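Local coordinates for protein hypothetical methylmalonyl-CoA decarboxylase alpha subunit (Sulfolobus tokodaii, PDB 1X0U) that is of unconfirmed function but belongs to the carboxyl transferase subunits of the ClpP/crotonase superfamily and assembles from six chains, at residues A127-I132 and G162-I167; T185-M190 and V231-V236; I243-R248 and E303-H308; K247-Y252 and V317-I322. One frame throughout, in Å; residues are numbered along the deposited sequence.

Contact 1 of 4, residues A127-I132 and G162-I167; sequences APVVGI and GVIPQI
The pyrrolidine rings of Pro-128 and Pro-165 lie side by side and point the same way, with Pro-128 CG 4.0 Å from Pro-165 CD; a leucine lies against each, Leu-250 at Pro-128 and Leu-253 at Pro-165. From this pair the backbones run on as parallel strands. Val-129 N donates to Pro-165 O at 3.2 Å, Val-129 O accepts from Ile-167 N at 3.1 Å, and Gly-131 N reaches Ile-167 O at 2.9 Å. That last carbonyl also takes a close CA-H contact from Val-130. On one side of the sheet Val-129 lies alongside Gln-166, its CG1 3.6 Å from Gln-166 CG; the first torsion of 49° sets this methyl between backbone N and carbonyl carbon, where it meets the glutamine stem. Before the strand begins, Ile-164 bends over Ala-127, with CB and CD1 both near Ala-127 O. The pair is the parallel part of a beta-alpha-beta unit whose crossover is helix 144-160. Strand 91-98 bonds to the outer side of Val-130, Gln-166 bonds onward to Asp-186, helix 109-125 covers Val-129, and helices 42-49 and 239-252 pack on the face of Val-130 and Ile-167.

Contact 2 of 4, residues T185-M190 and V231-V236; sequences TDFIIM and VVHFMV
His-233 leans over the start of the strand 187-190, and its ring is met chiefly at ND1, CE1 and NE2. Its CB sits 3.7 Å from Ile-188 O. With CG beside its own backbone N (chi1 -58°), the ring swings back along the neighbouring chain, where CG approaches Ile-188 N and ND1 accepts a hydrogen bond from it at 2.8 Å, the donor tilted 24° out of the ring plane. Farther out, CE1 lies 3.5 Å from Asp-186 O, with NE2 almost as near, because that carbonyl oxygen stands over one face of the imidazole, offset toward the rim. Phe-187 turns its edge toward the histidine face in a T-shaped pair, the planes at 77°. Both backbone polar atoms of Ile-188 are engaged: its N-H is taken by the imidazole, while its O receives two amides, His-233 N and Phe-234 N. Past this forked start the two segments settle into a regular parallel pair, in which strand 234-236 is the outermost strand, within this chain, of the mixed sheet in the N-terminal half of this crotonase-like protein. Met-190 N donates to Phe-234 O, and Val-236 N to Met-190 O, both at 2.9 Å. On one face Phe-234 crosses Ile-189, its CD1 3.5 Å from Ile-189 CG1, while its CE1 reaches Phe-187 CD1; Leu-245 of helix 239-252 covers both Phe-234 and Ile-189. On the side of Met-190, Val-232 CG2 lies 3.7 Å from Met-190 SD, and helix 222-229 packs against both residues.

Contact 3 of 4, residues I243-R248 and E303-H308; sequences INLTKR and EFLEVH
Arg-248 and Leu-305 slide past each other in opposite directions where helix 239-252 packs on strand 305-307, a helix-on-strand contact between a helix that covers one mixed sheet and the outermost strand, within this chain, of the other. The arginine is drawn out straight, with CG anti to its backbone N (chi1 -169°) and the chain extended to NE, which carries its flat end over the strand. Leu-305 CB lies 3.9 Å beneath the centre of the guanidinium. On the side away from Leu-305, the carboxylate of Glu-303 approaches obliquely, its plane 18° from that of the guanidinium. Its OE2 comes within 2.9 Å of Arg-248 NH2 but stands well out of the guanidinium plane, so the salt bridge rests on charge alone, with no N-H aimed at the oxygen. The guanidinium thus has an aliphatic carbon over one face and a carboxylate oxygen obliquely on the other side. Nearer the helix, Leu-305 CD1 approaches the arginine's own backbone carbonyl and meets Leu-245 CD2 at 4.4 Å; both leucines also pack on Phe-234. The edge of the guanidinium is used by a water lying in its plane, which accepts from Arg-248 NH1 at 2.9 Å and donates to Phe-304 O at 2.7 Å.

Contact 4 of 4, residues K247-Y252 and V317-I322; sequences KRLLSY and VGFARI
Helix segment 247-252 passes across strand 317-322 at 63°, the axes approaching to 9.5 Å, and the nearest pair of CA atoms, Tyr-252 and Phe-319, is 7.1 Å apart. Tyr-252 carries most of the contact from the helix side. Its first torsion (-74°) leaves CG anti to the carbonyl carbon and lays the ring against the strand, with Phe-319 CB over one face, 3.9 Å from the ring centroid, in a CH-pi contact. The two aromatic rings run nearly parallel, 21° apart, but are slid so far past each other that they barely overlap. Phe-319 instead sends CE1 to Leu-249 CD1, at 3.7 Å. The arrangement is a helix-to-sheet packing that bridges the two crotonase-like halves of the chain: the helix follows the last strand of the first sheet, and strand 315-322 belongs to the second, where helix 343-358 also packs on Phe-319. Toward the end of the tyrosine ring, CE1 rests by Ala-320 CA, and CD1 lies over a face of the Arg-321 guanidinium. A water stands 3.2 Å above the centre of the other tyrosine face; it donates to Ser-251 OG at 2.7 Å and accepts from Arg-321 NH2 at 3.0 Å. Ser-251 O is also near NH2, at the guanidinium edge, though poorly angled for a hydrogen bond, while Arg-321 NH1 is bonded to the carbonyls of Pro-262 and Gly-324.

Overall arrangement
Contacts 1 and 2 follow each other along the chain and across one mixed sheet, their centres about 13 Å apart, with strands 166-170 and 187-191 as neighbours; both also touch a second subunit. Contacts 3 and 4 start from a common piece of helix 239-252, which follows strand 234-236 of contact 2, and their centres are about 6 Å apart. Their far segments, on strands 305-307 and 315-322, pair in the second mixed sheet. Contact 2 meets contact 3 through His-233 O and His-308 N, and contact 4 meets contact 1 through Leu-249 and Ile-167. The helix and its flanking residues thus join the two sheet-bearing halves within one carboxyl transferase chain.

Contact 1 of 4, residues A127-I132 and G162-I167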
loop_
_atom_site.group_PDB
_atom_site.type_symbol
_atom_site.label_atom_id
_atom_site.label_comp_id
_atom_site.label_asym_id
_atom_site.label_seq_id
_atom_site.Cartn_x
_atom_site.Cartn_y
_atom_site.Cartn_z
ATOM N N ALA A 127 -6.451 -21.308 -7.304
ATOM C CA ALA A 127 -6.457 -22.771 -7.256
ATOM C C ALA A 127 -5.341 -23.357 -8.109
ATOM O O ALA A 127 -4.956 -22.781 -9.124
ATOM C CB ALA A 127 -7.801 -23.311 -7.707
ATOM N N PRO A 128 -4.793 -24.508 -7.691
ATOM C CA PRO A 128 -3.715 -25.168 -8.433
ATOM C C PRO A 128 -4.184 -25.575 -9.832
ATOM O O PRO A 128 -5.383 -25.609 -10.112
ATOM C CB PRO A 128 -3.403 -26.403 -7.585
ATOM C CG PRO A 128 -3.874 -26.020 -6.185
ATOM C CD PRO A 128 -5.142 -25.257 -6.468
ATOM N N VAL A 129 -3.229 -25.889 -10.701
ATOM C CA VAL A 129 -3.533 -26.330 -12.051
ATOM C C VAL A 129 -2.639 -27.498 -12.446
ATOM O O VAL A 129 -1.413 -27.409 -12.369
ATOM C CB VAL A 129 -3.315 -25.217 -13.097
ATOM C CG1 VAL A 129 -1.955 -24.583 -12.897
ATOM C CG2 VAL A 129 -3.397 -25.806 -14.503
ATOM N N VAL A 130 -3.243 -28.607 -12.849
ATOM C CA VAL A 130 -2.424 -29.713 -13.288
ATOM C C VAL A 130 -2.745 -29.935 -14.753
ATOM O O VAL A 130 -3.912 -30.053 -15.148
ATOM C CB VAL A 130 -2.651 -31.025 -12.458
ATOM C CG1 VAL A 130 -3.489 -30.751 -11.225
ATOM C CG2 VAL A 130 -3.250 -32.104 -13.333
ATOM N N GLY A 131 -1.694 -29.940 -15.563
ATOM C CA GLY A 131 -1.864 -30.146 -16.984
ATOM C C GLY A 131 -1.461 -31.549 -17.383
ATOM O O GLY A 131 -0.286 -31.904 -17.317
ATOM N N ILE A 132 -2.441 -32.351 -17.787
ATOM C CA ILE A 132 -2.180 -33.715 -18.218
ATOM C C ILE A 132 -1.893 -33.654 -19.721
ATOM O O ILE A 132 -2.803 -33.683 -20.564
ATOM C CB ILE A 132 -3.394 -34.618 -17.929
ATOM C CG1 ILE A 132 -3.889 -34.378 -16.497
ATOM C CG2 ILE A 132 -2.998 -36.084 -18.082
ATOM C CD1 ILE A 132 -5.119 -35.179 -16.126
ATOM N N GLY A 162 4.781 -19.129 -8.874
ATOM C CA GLY A 162 4.953 -18.722 -7.493
ATOM C C GLY A 162 3.682 -18.162 -6.891
ATOM O O GLY A 162 3.717 -17.613 -5.799
ATOM N N VAL A 163 2.560 -18.301 -7.601
ATOM C CA VAL A 163 1.266 -17.809 -7.126
ATOM C C VAL A 163 0.326 -18.989 -6.860
ATOM O O VAL A 163 -0.352 -19.051 -5.838
ATOM C CB VAL A 163 0.607 -16.880 -8.175
ATOM C CG1 VAL A 163 -0.713 -16.335 -7.637
ATOM C CG2 VAL A 163 1.564 -15.751 -8.549
ATOM N N ILE A 164 0.289 -19.917 -7.808
ATOM C CA ILE A 164 -0.530 -21.118 -7.697
ATOM C C ILE A 164 0.329 -22.298 -8.156
ATOM O O ILE A 164 1.014 -22.222 -9.176
ATOM C CB ILE A 164 -1.829 -21.026 -8.565
ATOM C CG1 ILE A 164 -1.504 -20.580 -9.997
ATOM C CG2 ILE A 164 -2.810 -20.040 -7.931
ATOM C CD1 ILE A 164 -2.695 -20.718 -10.973
ATOM N N PRO A 165 0.312 -23.403 -7.395
ATOM C CA PRO A 165 1.104 -24.586 -7.748
ATOM C C PRO A 165 0.763 -25.050 -9.160
ATOM O O PRO A 165 -0.408 -25.135 -9.517
ATOM C CB PRO A 165 0.679 -25.621 -6.704
ATOM C CG PRO A 165 0.186 -24.790 -5.559
ATOM C CD PRO A 165 -0.566 -23.686 -6.249
ATOM N N GLN A 166 1.786 -25.356 -9.948
ATOM C CA GLN A 166 1.595 -25.823 -11.315
ATOM C C GLN A 166 2.292 -27.155 -11.534
ATOM O O GLN A 166 3.529 -27.224 -11.565
ATOM C CB GLN A 166 2.160 -24.807 -12.302
ATOM C CG GLN A 166 1.443 -23.475 -12.322
ATOM C CD GLN A 166 2.134 -22.498 -13.238
ATOM O OE1 GLN A 166 3.136 -21.867 -12.864
ATOM N NE2 GLN A 166 1.631 -22.386 -14.463
ATOM N N ILE A 167 1.493 -28.206 -11.700
ATOM C CA ILE A 167 2.010 -29.558 -11.915
ATOM C C ILE A 167 1.639 -30.078 -13.308
ATOM O O ILE A 167 0.507 -29.939 -13.747
ATOM C CB ILE A 167 1.436 -30.528 -10.865
ATOM C CG1 ILE A 167 1.796 -30.043 -9.461
ATOM C CG2 ILE A 167 1.981 -31.915 -11.088
ATOM C CD1 ILE A 167 1.049 -30.763 -8.344
#

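Contact 2 of 4, residues T185-M190 and V231-V236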
loop_
_atom_site.group_PDB
_atom_site.type_symbol
_atom_site.label_atom_id
_atom_site.label_comp_id
_atom_site.label_asym_id
_atom_site.label_seq_id
_atom_site.Cartn_x
_atom_site.Cartn_y
_atom_site.Cartn_z
ATOM N N THR A 185 6.267 -24.959 -15.540
ATOM C CA THR A 185 5.479 -25.290 -14.350
ATOM C C THR A 185 6.464 -25.728 -13.241
ATOM O O THR A 185 7.659 -25.880 -13.498
ATOM C CB THR A 185 4.453 -26.412 -14.631
ATOM O OG1 THR A 185 5.140 -27.604 -15.020
ATOM C CG2 THR A 185 3.484 -25.994 -15.746
ATOM N N ASP A 186 5.974 -25.936 -12.020
ATOM C CA ASP A 186 6.864 -26.297 -10.904
ATOM C C ASP A 186 7.375 -27.741 -10.861
ATOM O O ASP A 186 8.523 -27.980 -10.501
ATOM C CB ASP A 186 6.178 -25.963 -9.577
ATOM C CG ASP A 186 5.652 -24.530 -9.535
ATOM O OD1 ASP A 186 6.442 -23.587 -9.775
ATOM O OD2 ASP A 186 4.449 -24.353 -9.258
ATOM N N PHE A 187 6.525 -28.698 -11.220
ATOM C CA PHE A 187 6.906 -30.107 -11.200
ATOM C C PHE A 187 6.437 -30.826 -12.450
ATOM O O PHE A 187 5.312 -30.617 -12.911
ATOM C CB PHE A 187 6.279 -30.831 -9.995
ATOM C CG PHE A 187 6.677 -30.267 -8.659
ATOM C CD1 PHE A 187 7.880 -30.631 -8.060
ATOM C CD2 PHE A 187 5.860 -29.347 -8.013
ATOM C CE1 PHE A 187 8.261 -30.084 -6.839
ATOM C CE2 PHE A 187 6.236 -28.796 -6.791
ATOM C CZ PHE A 187 7.438 -29.166 -6.209
ATOM N N ILE A 188 7.303 -31.675 -12.989
ATOM C CA ILE A 188 6.953 -32.471 -14.142
ATOM C C ILE A 188 6.978 -33.947 -13.737
ATOM O O ILE A 188 8.021 -34.484 -13.370
ATOM C CB ILE A 188 7.929 -32.266 -15.327
ATOM C CG1 ILE A 188 7.778 -30.858 -15.916
ATOM C CG2 ILE A 188 7.627 -33.284 -16.419
ATOM C CD1 ILE A 188 8.701 -30.605 -17.103
ATOM N N ILE A 189 5.808 -34.574 -13.774
ATOM C CA ILE A 189 5.664 -35.989 -13.470
ATOM C C ILE A 189 5.485 -36.654 -14.834
ATOM O O ILE A 189 4.552 -36.337 -15.570
ATOM C CB ILE A 189 4.429 -36.250 -12.616
ATOM C CG1 ILE A 189 4.579 -35.526 -11.272
ATOM C CG2 ILE A 189 4.232 -37.755 -12.445
ATOM C CD1 ILE A 189 3.299 -35.433 -10.471
ATOM N N MET A 190 6.390 -37.561 -15.168
ATOM C CA MET A 190 6.359 -38.228 -16.454
ATOM C C MET A 190 6.354 -39.743 -16.320
ATOM O O MET A 190 6.981 -40.295 -15.417
ATOM C CB MET A 190 7.576 -37.788 -17.269
ATOM C CG MET A 190 7.613 -38.320 -18.684
ATOM S SD MET A 190 8.888 -37.481 -19.613
ATOM C CE MET A 190 8.969 -38.488 -21.079
ATOM N N VAL A 231 15.081 -32.289 -16.296
ATOM C CA VAL A 231 13.822 -31.713 -16.754
ATOM C C VAL A 231 12.613 -32.297 -16.041
ATOM O O VAL A 231 11.648 -31.593 -15.766
ATOM C CB VAL A 231 13.646 -31.907 -18.280
ATOM C CG1 VAL A 231 12.269 -31.457 -18.715
ATOM C CG2 VAL A 231 14.707 -31.122 -19.025
ATOM N N VAL A 232 12.670 -33.592 -15.753
ATOM C CA VAL A 232 11.582 -34.277 -15.082
ATOM C C VAL A 232 11.870 -34.358 -13.593
ATOM O O VAL A 232 13.002 -34.621 -13.197
ATOM C CB VAL A 232 11.404 -35.690 -15.665
ATOM C CG1 VAL A 232 10.573 -36.561 -14.724
ATOM C CG2 VAL A 232 10.720 -35.583 -17.022
ATOM N N HIS A 233 10.841 -34.135 -12.774
ATOM C CA HIS A 233 10.988 -34.166 -11.318
ATOM C C HIS A 233 10.595 -35.507 -10.712
ATOM O O HIS A 233 11.142 -35.913 -9.693
ATOM C CB HIS A 233 10.166 -33.038 -10.675
ATOM C CG HIS A 233 10.548 -31.678 -11.160
ATOM N ND1 HIS A 233 9.991 -31.110 -12.285
ATOM C CD2 HIS A 233 11.501 -30.817 -10.735
ATOM C CE1 HIS A 233 10.589 -29.958 -12.533
ATOM N NE2 HIS A 233 11.509 -29.760 -11.607
ATOM N N PHE A 234 9.636 -36.184 -11.335
ATOM C CA PHE A 234 9.199 -37.496 -10.867
ATOM C C PHE A 234 9.003 -38.403 -12.061
ATOM O O PHE A 234 8.326 -38.025 -13.034
ATOM C CB PHE A 234 7.860 -37.437 -10.138
ATOM C CG PHE A 234 7.835 -36.521 -8.969
ATOM C CD1 PHE A 234 7.304 -35.239 -9.085
ATOM C CD2 PHE A 234 8.300 -36.946 -7.735
ATOM C CE1 PHE A 234 7.229 -34.394 -7.987
ATOM C CE2 PHE A 234 8.234 -36.108 -6.635
ATOM C CZ PHE A 234 7.697 -34.831 -6.755
ATOM N N MET A 235 9.594 -39.593 -11.991
ATOM C CA MET A 235 9.442 -40.575 -13.056
ATOM C C MET A 235 8.617 -41.712 -12.489
ATOM O O MET A 235 8.895 -42.199 -11.400
ATOM C CB MET A 235 10.795 -41.099 -13.523
ATOM C CG MET A 235 10.672 -42.187 -14.568
ATOM S SD MET A 235 12.242 -42.497 -15.385
ATOM C CE MET A 235 13.167 -43.284 -14.039
ATOM N N VAL A 236 7.602 -42.134 -13.229
ATOM C CA VAL A 236 6.726 -43.196 -12.765
ATOM C C VAL A 236 6.460 -44.252 -13.842
ATOM O O VAL A 236 6.713 -44.030 -15.025
ATOM C CB VAL A 236 5.397 -42.589 -12.268
ATOM C CG1 VAL A 236 4.663 -41.922 -13.417
ATOM C CG2 VAL A 236 4.561 -43.644 -11.643
#

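Contact 3 of 4, residues I243-R248 and E303-H308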
loop_
_atom_site.group_PDB
_atom_site.type_symbol
_atom_site.label_atom_id
_atom_site.label_comp_id
_atom_site.label_asym_id
_atom_site.label_seq_id
_atom_site.Cartn_x
_atom_site.Cartn_y
_atom_site.Cartn_z
ATOM N N ILE A 243 -1.147 -39.992 -11.569
ATOM C CA ILE A 243 -2.194 -39.217 -10.923
ATOM C C ILE A 243 -2.271 -39.441 -9.409
ATOM O O ILE A 243 -2.685 -38.544 -8.681
ATOM C CB ILE A 243 -3.596 -39.416 -11.610
ATOM C CG1 ILE A 243 -4.508 -40.300 -10.775
ATOM C CG2 ILE A 243 -3.425 -39.953 -13.009
ATOM C CD1 ILE A 243 -5.307 -39.524 -9.739
ATOM N N ASN A 244 -1.887 -40.617 -8.924
ATOM C CA ASN A 244 -1.901 -40.829 -7.475
ATOM C C ASN A 244 -0.791 -39.961 -6.912
ATOM O O ASN A 244 -0.921 -39.391 -5.839
ATOM C CB ASN A 244 -1.616 -42.285 -7.088
ATOM C CG ASN A 244 -2.830 -43.169 -7.205
ATOM O OD1 ASN A 244 -3.966 -42.700 -7.148
ATOM N ND2 ASN A 244 -2.598 -44.463 -7.350
ATOM N N LEU A 245 0.304 -39.867 -7.657
ATOM C CA LEU A 245 1.442 -39.071 -7.238
ATOM C C LEU A 245 1.023 -37.597 -7.204
ATOM O O LEU A 245 1.321 -36.897 -6.239
ATOM C CB LEU A 245 2.612 -39.281 -8.208
ATOM C CG LEU A 245 4.071 -38.950 -7.851
ATOM C CD1 LEU A 245 4.611 -37.965 -8.860
ATOM C CD2 LEU A 245 4.196 -38.402 -6.444
ATOM N N THR A 246 0.321 -37.124 -8.239
ATOM C CA THR A 246 -0.097 -35.724 -8.248
ATOM C C THR A 246 -0.990 -35.436 -7.043
ATOM O O THR A 246 -0.869 -34.375 -6.419
ATOM C CB THR A 246 -0.865 -35.317 -9.530
ATOM O OG1 THR A 246 -2.166 -35.911 -9.511
ATOM C CG2 THR A 246 -0.121 -35.752 -10.776
ATOM N N LYS A 247 -1.876 -36.367 -6.708
ATOM C CA LYS A 247 -2.747 -36.184 -5.543
ATOM C C LYS A 247 -1.905 -36.069 -4.280
ATOM O O LYS A 247 -2.206 -35.284 -3.387
ATOM C CB LYS A 247 -3.695 -37.366 -5.355
ATOM C CG LYS A 247 -4.822 -37.486 -6.345
ATOM C CD LYS A 247 -5.666 -38.689 -5.951
ATOM C CE LYS A 247 -6.865 -38.867 -6.847
ATOM N NZ LYS A 247 -7.742 -39.954 -6.323
ATOM N N ARG A 248 -0.848 -36.871 -4.206
ATOM C CA ARG A 248 0.022 -36.856 -3.037
ATOM C C ARG A 248 0.825 -35.558 -2.993
ATOM O O ARG A 248 1.013 -34.965 -1.925
ATOM C CB ARG A 248 0.962 -38.061 -3.060
ATOM C CG ARG A 248 1.699 -38.254 -1.746
ATOM C CD ARG A 248 2.766 -39.331 -1.824
ATOM N NE ARG A 248 3.581 -39.326 -0.611
ATOM C CZ ARG A 248 4.752 -39.941 -0.495
ATOM N NH1 ARG A 248 5.251 -40.617 -1.522
ATOM N NH2 ARG A 248 5.425 -39.872 0.645
ATOM N N GLU A 303 7.547 -40.914 6.316
ATOM C CA GLU A 303 7.173 -40.629 4.931
ATOM C C GLU A 303 7.914 -39.445 4.308
ATOM O O GLU A 303 8.073 -38.392 4.924
ATOM C CB GLU A 303 5.663 -40.421 4.808
ATOM C CG GLU A 303 4.899 -41.691 4.397
ATOM C CD GLU A 303 5.641 -42.520 3.338
ATOM O OE1 GLU A 303 6.548 -43.300 3.708
ATOM O OE2 GLU A 303 5.330 -42.392 2.133
ATOM N N PHE A 304 8.363 -39.633 3.072
ATOM C CA PHE A 304 9.119 -38.609 2.368
ATOM C C PHE A 304 8.837 -38.679 0.866
ATOM O O PHE A 304 9.104 -39.704 0.226
ATOM C CB PHE A 304 10.615 -38.826 2.645
ATOM C CG PHE A 304 11.529 -37.835 1.969
ATOM C CD1 PHE A 304 11.392 -36.467 2.195
ATOM C CD2 PHE A 304 12.573 -38.280 1.166
ATOM C CE1 PHE A 304 12.287 -35.562 1.637
ATOM C CE2 PHE A 304 13.473 -37.389 0.602
ATOM C CZ PHE A 304 13.334 -36.024 0.837
ATOM N N LEU A 305 8.286 -37.597 0.315
ATOM C CA LEU A 305 7.990 -37.534 -1.116
ATOM C C LEU A 305 9.220 -36.866 -1.709
ATOM O O LEU A 305 9.397 -35.640 -1.615
ATOM C CB LEU A 305 6.726 -36.696 -1.380
ATOM C CG LEU A 305 6.136 -36.767 -2.802
ATOM C CD1 LEU A 305 4.941 -35.849 -2.940
ATOM C CD2 LEU A 305 7.184 -36.368 -3.797
ATOM N N GLU A 306 10.079 -37.675 -2.318
ATOM C CA GLU A 306 11.320 -37.156 -2.866
ATOM C C GLU A 306 11.248 -36.580 -4.271
ATOM O O GLU A 306 10.834 -37.249 -5.220
ATOM C CB GLU A 306 12.409 -38.229 -2.807
ATOM C CG GLU A 306 13.792 -37.673 -3.079
ATOM C CD GLU A 306 14.887 -38.629 -2.673
ATOM O OE1 GLU A 306 14.617 -39.525 -1.861
ATOM O OE2 GLU A 306 16.019 -38.481 -3.152
ATOM N N VAL A 307 11.668 -35.323 -4.378
ATOM C CA VAL A 307 11.687 -34.593 -5.641
ATOM C C VAL A 307 13.031 -34.838 -6.335
ATOM O O VAL A 307 14.076 -34.852 -5.678
ATOM C CB VAL A 307 11.509 -33.066 -5.384
ATOM C CG1 VAL A 307 11.568 -32.283 -6.692
ATOM C CG2 VAL A 307 10.192 -32.817 -4.692
ATOM N N HIS A 308 13.006 -35.020 -7.656
ATOM C CA HIS A 308 14.233 -35.265 -8.421
ATOM C C HIS A 308 15.023 -36.446 -7.853
ATOM O O HIS A 308 16.258 -36.443 -7.857
ATOM C CB HIS A 308 15.112 -34.016 -8.396
ATOM C CG HIS A 308 14.914 -33.104 -9.568
ATOM N ND1 HIS A 308 15.042 -31.732 -9.473
ATOM C CD2 HIS A 308 14.666 -33.369 -10.874
ATOM C CE1 HIS A 308 14.886 -31.194 -10.668
ATOM N NE2 HIS A 308 14.658 -32.164 -11.537
HETATM O O HOH W 1 7.894 -41.685 -1.218
#

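Contact 4 of 4, residues K247-Y252 and V317-I322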
loop_
_atom_site.group_PDB
_atom_site.type_symbol
_atom_site.label_atom_id
_atom_site.label_comp_id
_atom_site.label_asym_id
_atom_site.label_seq_id
_atom_site.Cartn_x
_atom_site.Cartn_y
_atom_site.Cartn_z
ATOM N N LYS A 247 -1.876 -36.367 -6.708
ATOM C CA LYS A 247 -2.747 -36.184 -5.543
ATOM C C LYS A 247 -1.905 -36.069 -4.280
ATOM O O LYS A 247 -2.206 -35.284 -3.387
ATOM C CB LYS A 247 -3.695 -37.366 -5.355
ATOM C CG LYS A 247 -4.822 -37.486 -6.345
ATOM C CD LYS A 247 -5.666 -38.689 -5.951
ATOM C CE LYS A 247 -6.865 -38.867 -6.847
ATOM N NZ LYS A 247 -7.742 -39.954 -6.323
ATOM N N ARG A 248 -0.848 -36.871 -4.206
ATOM C CA ARG A 248 0.022 -36.856 -3.037
ATOM C C ARG A 248 0.825 -35.558 -2.993
ATOM O O ARG A 248 1.013 -34.965 -1.925
ATOM C CB ARG A 248 0.962 -38.061 -3.060
ATOM C CG ARG A 248 1.699 -38.254 -1.746
ATOM C CD ARG A 248 2.766 -39.331 -1.824
ATOM N NE ARG A 248 3.581 -39.326 -0.611
ATOM C CZ ARG A 248 4.752 -39.941 -0.495
ATOM N NH1 ARG A 248 5.251 -40.617 -1.522
ATOM N NH2 ARG A 248 5.425 -39.872 0.645
ATOM N N LEU A 249 1.293 -35.115 -4.157
ATOM C CA LEU A 249 2.056 -33.881 -4.240
ATOM C C LEU A 249 1.170 -32.727 -3.786
ATOM O O LEU A 249 1.560 -31.930 -2.940
ATOM C CB LEU A 249 2.524 -33.646 -5.679
ATOM C CG LEU A 249 3.350 -32.382 -5.911
ATOM C CD1 LEU A 249 4.554 -32.391 -4.955
ATOM C CD2 LEU A 249 3.807 -32.319 -7.375
ATOM N N LEU A 250 -0.035 -32.642 -4.343
ATOM C CA LEU A 250 -0.963 -31.573 -3.975
ATOM C C LEU A 250 -1.242 -31.546 -2.475
ATOM O O LEU A 250 -1.393 -30.466 -1.888
ATOM C CB LEU A 250 -2.287 -31.726 -4.726
ATOM C CG LEU A 250 -2.318 -31.344 -6.206
ATOM C CD1 LEU A 250 -3.621 -31.848 -6.816
ATOM C CD2 LEU A 250 -2.190 -29.826 -6.366
ATOM N N SER A 251 -1.316 -32.725 -1.859
ATOM C CA SER A 251 -1.588 -32.808 -0.424
ATOM C C SER A 251 -0.545 -32.059 0.398
ATOM O O SER A 251 -0.824 -31.656 1.516
ATOM C CB SER A 251 -1.651 -34.272 0.044
ATOM O OG SER A 251 -0.371 -34.895 0.025
ATOM N N TYR A 252 0.649 -31.863 -0.154
ATOM C CA TYR A 252 1.701 -31.156 0.576
ATOM C C TYR A 252 1.713 -29.647 0.305
ATOM O O TYR A 252 2.369 -28.878 1.023
ATOM C CB TYR A 252 3.084 -31.713 0.206
ATOM C CG TYR A 252 3.419 -33.068 0.800
ATOM C CD1 TYR A 252 3.672 -33.213 2.167
ATOM C CD2 TYR A 252 3.499 -34.198 -0.007
ATOM C CE1 TYR A 252 3.997 -34.448 2.710
ATOM C CE2 TYR A 252 3.821 -35.441 0.527
ATOM C CZ TYR A 252 4.066 -35.559 1.879
ATOM O OH TYR A 252 4.361 -36.792 2.393
ATOM N N VAL A 317 16.277 -33.776 -1.708
ATOM C CA VAL A 317 15.273 -32.759 -1.429
ATOM C C VAL A 317 13.904 -33.386 -1.561
ATOM O O VAL A 317 13.681 -34.234 -2.425
ATOM C CB VAL A 317 15.366 -31.540 -2.407
ATOM C CG1 VAL A 317 16.721 -30.838 -2.248
ATOM C CG2 VAL A 317 15.138 -31.991 -3.865
ATOM N N GLY A 318 12.988 -32.974 -0.697
ATOM C CA GLY A 318 11.655 -33.517 -0.757
ATOM C C GLY A 318 10.759 -32.951 0.317
ATOM O O GLY A 318 11.179 -32.100 1.120
ATOM N N PHE A 319 9.522 -33.437 0.325
ATOM C CA PHE A 319 8.515 -33.004 1.274
ATOM C C PHE A 319 8.249 -34.072 2.324
ATOM O O PHE A 319 8.457 -35.267 2.096
ATOM C CB PHE A 319 7.197 -32.690 0.551
ATOM C CG PHE A 319 7.303 -31.589 -0.479
ATOM C CD1 PHE A 319 7.113 -31.864 -1.832
ATOM C CD2 PHE A 319 7.575 -30.280 -0.094
ATOM C CE1 PHE A 319 7.195 -30.846 -2.788
ATOM C CE2 PHE A 319 7.658 -29.261 -1.042
ATOM C CZ PHE A 319 7.466 -29.547 -2.396
ATOM N N ALA A 320 7.768 -33.621 3.474
ATOM C CA ALA A 320 7.449 -34.510 4.573
ATOM C C ALA A 320 6.676 -33.691 5.575
ATOM O O ALA A 320 6.496 -32.489 5.403
ATOM C CB ALA A 320 8.729 -35.037 5.221
ATOM N N ARG A 321 6.210 -34.340 6.625
ATOM C CA ARG A 321 5.509 -33.621 7.660
ATOM C C ARG A 321 6.239 -33.846 8.959
ATOM O O ARG A 321 6.795 -34.920 9.188
ATOM C CB ARG A 321 4.065 -34.110 7.782
ATOM C CG ARG A 321 3.152 -33.537 6.721
ATOM C CD ARG A 321 1.829 -34.260 6.666
ATOM N NE ARG A 321 1.074 -33.857 5.485
ATOM C CZ ARG A 321 0.557 -32.648 5.313
ATOM N NH1 ARG A 321 0.711 -31.732 6.255
ATOM N NH2 ARG A 321 -0.093 -32.349 4.189
ATOM N N ILE A 322 6.257 -32.816 9.795
ATOM C CA ILE A 322 6.873 -32.907 11.107
ATOM C C ILE A 322 5.824 -32.451 12.099
ATOM O O ILE A 322 5.527 -31.256 12.205
ATOM C CB ILE A 322 8.127 -32.036 11.215
ATOM C CG1 ILE A 322 9.259 -32.688 10.409
ATOM C CG2 ILE A 322 8.519 -31.883 12.681
ATOM C CD1 ILE A 322 10.579 -31.972 10.490
HETATM O O HOH W 2 0.742 -34.713 2.529
#